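PDB 4GDI: neuraminidase from Influenza A virus, which is predicted to cleave terminal sialic acids from glycoconjugates, although this bat-virus neuraminidase-like protein has a diverged putative active site. Local coordinates for residues 234-242 with 296-304. Numbering follows the deposited sequence.
Sequences QIVEPCNGA and IPNGIESEG. With FUC (alpha-L-fucopyranose), chain G.
The backbone N of C239 donates to the carbonyl O of I300 at 2.9 Å. The bond is nearly straight, with 169° at the hydrogen. It joins two loops of the neuraminidase beta-propeller. One leaves strand 233-236, the last of a four-stranded antiparallel sheet; the other follows strand 289-296. The accepting carbonyl belongs to the type I turn G299-S302. Here G299 O receives both S302 N and S302 OG, the hydroxyl approaching in the carbonyl plane at 2.6 Å. The same OG accepts from G304 N, which makes an ST turn.

Beside the C239 bond, P238 and I300 lie side by side and point the same way. P238 CB meets I300 CG1 at 3.7 Å. I300 CG1 lies anti to its backbone N (chi1 -161°), and this branch faces the proline ring. I300 also touches L224 and R226 of strand 224-228. C239 SG sits near the backbone of E301 and is tied to C256 by a disulfide.

E301 crosses V236 at about a right angle. Its OE2 lies 3.7 Å from V236 CG1 and also touches CG2. Its other carboxylate oxygen, OE1, forms a salt bridge with R226, which also bonds to Q234 OE1. The salt bridge engages OE1, and CG and OE2 rest against the valine methyls. On the same edge strand, I235 O accepts a hydrogen bond from O4 of the bound fucose.

Around N240 the two loops pack closely. N240 CA makes a CA-H...O contact of 3.4 Å with E303 O, and N240 CB rests 3.6 Å from G304 CA. Finally, one water links the loops: it accepts from N240 ND2 at 3.0 Å and donates to G304 O at 2.8 Å.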
loop_
_atom_site.group_PDB
_atom_site.type_symbol
_atom_site.label_atom_id
_atom_site.label_comp_id
_atom_site.label_asym_id
_atom_site.label_seq_id
_atom_site.Cartn_x
_atom_site.Cartn_y
_atom_site.Cartn_z
ATOM N N GLN A 234 -9.925 -37.918 21.848
ATOM C CA GLN A 234 -9.291 -39.216 21.726
ATOM C C GLN A 234 -7.979 -39.017 20.971
ATOM O O GLN A 234 -7.899 -38.231 20.026
ATOM C CB GLN A 234 -10.200 -40.240 21.030
ATOM C CG GLN A 234 -10.111 -40.288 19.517
ATOM C CD GLN A 234 -10.836 -41.491 18.898
ATOM O OE1 GLN A 234 -11.559 -41.349 17.900
ATOM N NE2 GLN A 234 -10.633 -42.680 19.470
ATOM N N ILE A 235 -6.936 -39.704 21.408
ATOM C CA ILE A 235 -5.696 -39.707 20.656
ATOM C C ILE A 235 -5.611 -41.054 19.956
ATOM O O ILE A 235 -5.877 -42.083 20.566
ATOM C CB ILE A 235 -4.485 -39.446 21.566
ATOM C CG1 ILE A 235 -4.543 -38.001 22.067
ATOM C CG2 ILE A 235 -3.187 -39.697 20.821
ATOM C CD1 ILE A 235 -3.510 -37.666 23.115
ATOM N N VAL A 236 -5.259 -41.028 18.673
ATOM C CA VAL A 236 -5.281 -42.206 17.813
ATOM C C VAL A 236 -3.940 -42.406 17.083
ATOM O O VAL A 236 -3.232 -41.440 16.779
ATOM C CB VAL A 236 -6.416 -42.045 16.788
ATOM C CG1 VAL A 236 -6.164 -42.866 15.557
ATOM C CG2 VAL A 236 -7.752 -42.405 17.439
ATOM N N GLU A 237 -3.605 -43.660 16.804
ATOM C CA GLU A 237 -2.402 -44.019 16.050
ATOM C C GLU A 237 -2.782 -44.521 14.652
ATOM O O GLU A 237 -3.699 -45.328 14.507
ATOM C CB GLU A 237 -1.635 -45.127 16.790
ATOM C CG GLU A 237 -0.290 -45.450 16.166
ATOM C CD GLU A 237 0.774 -44.410 16.461
ATOM O OE1 GLU A 237 0.479 -43.438 17.201
ATOM O OE2 GLU A 237 1.911 -44.577 15.956
ATOM N N PRO A 238 -2.105 -44.027 13.605
ATOM C CA PRO A 238 -2.392 -44.594 12.280
ATOM C C PRO A 238 -2.179 -46.113 12.264
ATOM O O PRO A 238 -1.260 -46.613 12.906
ATOM C CB PRO A 238 -1.384 -43.893 11.374
ATOM C CG PRO A 238 -1.175 -42.537 12.050
ATOM C CD PRO A 238 -1.187 -42.882 13.533
ATOM N N CYS A 239 -3.043 -46.836 11.566
ATOM C CA CYS A 239 -3.002 -48.290 11.615
ATOM C C CYS A 239 -2.501 -48.863 10.298
ATOM O O CYS A 239 -2.618 -50.059 10.055
ATOM C CB CYS A 239 -4.389 -48.851 11.973
ATOM S SG CYS A 239 -4.972 -48.352 13.611
ATOM N N ASN A 240 -1.937 -48.013 9.443
ATOM C CA ASN A 240 -1.338 -48.497 8.209
ATOM C C ASN A 240 0.098 -48.916 8.502
ATOM O O ASN A 240 0.479 -49.042 9.669
ATOM C CB ASN A 240 -1.435 -47.445 7.103
ATOM C CG ASN A 240 -0.669 -46.162 7.435
ATOM O OD1 ASN A 240 -0.386 -45.873 8.601
ATOM N ND2 ASN A 240 -0.351 -45.382 6.408
ATOM N N GLY A 241 0.890 -49.147 7.459
ATOM C CA GLY A 241 2.266 -49.586 7.638
ATOM C C GLY A 241 3.252 -48.632 6.988
ATOM O O GLY A 241 4.400 -48.989 6.751
ATOM N N ALA A 242 2.804 -47.408 6.717
ATOM C CA ALA A 242 3.657 -46.410 6.082
ATOM C C ALA A 242 3.784 -45.183 6.979
ATOM O O ALA A 242 2.933 -44.294 6.930
ATOM C CB ALA A 242 3.075 -46.024 4.752
ATOM N N ILE A 296 -6.393 -43.031 1.337
ATOM C CA ILE A 296 -6.743 -44.286 1.985
ATOM C C ILE A 296 -8.243 -44.286 2.236
ATOM O O ILE A 296 -8.702 -43.739 3.237
ATOM C CB ILE A 296 -6.031 -44.454 3.343
ATOM C CG1 ILE A 296 -4.516 -44.372 3.187
ATOM C CG2 ILE A 296 -6.388 -45.789 3.973
ATOM C CD1 ILE A 296 -3.776 -44.431 4.528
ATOM N N PRO A 297 -9.014 -44.885 1.311
ATOM C CA PRO A 297 -10.480 -44.854 1.334
ATOM C C PRO A 297 -11.122 -45.289 2.646
ATOM O O PRO A 297 -12.156 -44.737 3.032
ATOM C CB PRO A 297 -10.855 -45.817 0.201
ATOM C CG PRO A 297 -9.770 -45.605 -0.787
ATOM C CD PRO A 297 -8.515 -45.501 0.066
ATOM N N ASN A 298 -10.531 -46.247 3.342
ATOM C CA ASN A 298 -11.180 -46.755 4.546
ATOM C C ASN A 298 -10.765 -46.046 5.828
ATOM O O ASN A 298 -11.202 -46.417 6.916
ATOM C CB ASN A 298 -10.995 -48.270 4.645
ATOM C CG ASN A 298 -11.773 -49.014 3.554
ATOM O OD1 ASN A 298 -12.751 -48.500 3.025
ATOM N ND2 ASN A 298 -11.336 -50.215 3.221
ATOM N N GLY A 299 -9.938 -45.012 5.694
ATOM C CA GLY A 299 -9.589 -44.165 6.823
ATOM C C GLY A 299 -8.281 -44.561 7.471
ATOM O O GLY A 299 -7.750 -45.645 7.221
ATOM N N ILE A 300 -7.768 -43.680 8.324
ATOM C CA ILE A 300 -6.426 -43.846 8.856
ATOM C C ILE A 300 -6.328 -44.979 9.875
ATOM O O ILE A 300 -5.228 -45.426 10.221
ATOM C CB ILE A 300 -5.905 -42.529 9.480
ATOM C CG1 ILE A 300 -4.383 -42.571 9.587
ATOM C CG2 ILE A 300 -6.543 -42.271 10.844
ATOM C CD1 ILE A 300 -3.671 -42.699 8.231
ATOM N N GLU A 301 -7.464 -45.450 10.376
ATOM C CA GLU A 301 -7.433 -46.586 11.287
ATOM C C GLU A 301 -7.712 -47.918 10.592
ATOM O O GLU A 301 -7.918 -48.926 11.255
ATOM C CB GLU A 301 -8.415 -46.382 12.427
ATOM C CG GLU A 301 -8.062 -45.216 13.332
ATOM C CD GLU A 301 -9.103 -44.990 14.403
ATOM O OE1 GLU A 301 -10.177 -44.430 14.079
ATOM O OE2 GLU A 301 -8.843 -45.380 15.559
ATOM N N SER A 302 -7.719 -47.924 9.267
ATOM C CA SER A 302 -7.816 -49.176 8.518
ATOM C C SER A 302 -6.436 -49.739 8.217
ATOM O O SER A 302 -5.425 -49.215 8.682
ATOM C CB SER A 302 -8.534 -48.939 7.200
ATOM O OG SER A 302 -7.750 -48.132 6.348
ATOM N N GLU A 303 -6.407 -50.799 7.413
ATOM C CA GLU A 303 -5.158 -51.421 6.996
ATOM C C GLU A 303 -4.284 -50.457 6.210
ATOM O O GLU A 303 -3.064 -50.627 6.146
ATOM C CB GLU A 303 -5.451 -52.656 6.133
ATOM C CG GLU A 303 -5.229 -53.974 6.838
ATOM C CD GLU A 303 -5.749 -55.155 6.033
ATOM O OE1 GLU A 303 -5.715 -55.088 4.782
ATOM O OE2 GLU A 303 -6.198 -56.143 6.653
ATOM N N GLY A 304 -4.913 -49.472 5.578
ATOM C CA GLY A 304 -4.181 -48.407 4.920
ATOM C C GLY A 304 -4.020 -48.585 3.427
ATOM O O GLY A 304 -3.154 -47.963 2.819
HETATM C C1 FUC G . -2.640 -44.997 25.101
HETATM C C2 FUC G . -3.942 -45.076 24.315
HETATM C C3 FUC G . -4.694 -43.764 24.497
HETATM C C4 FUC G . -3.803 -42.648 23.974
HETATM C C5 FUC G . -2.476 -42.645 24.733
HETATM C C6 FUC G . -1.532 -41.575 24.180
HETATM O O2 FUC G . -4.705 -46.140 24.824
HETATM O O3 FUC G . -5.916 -43.783 23.800
HETATM O O4 FUC G . -3.561 -42.882 22.604
HETATM O O5 FUC G . -1.859 -43.917 24.624
HETATM O O HOH W 1 -0.941 -46.546 3.737
#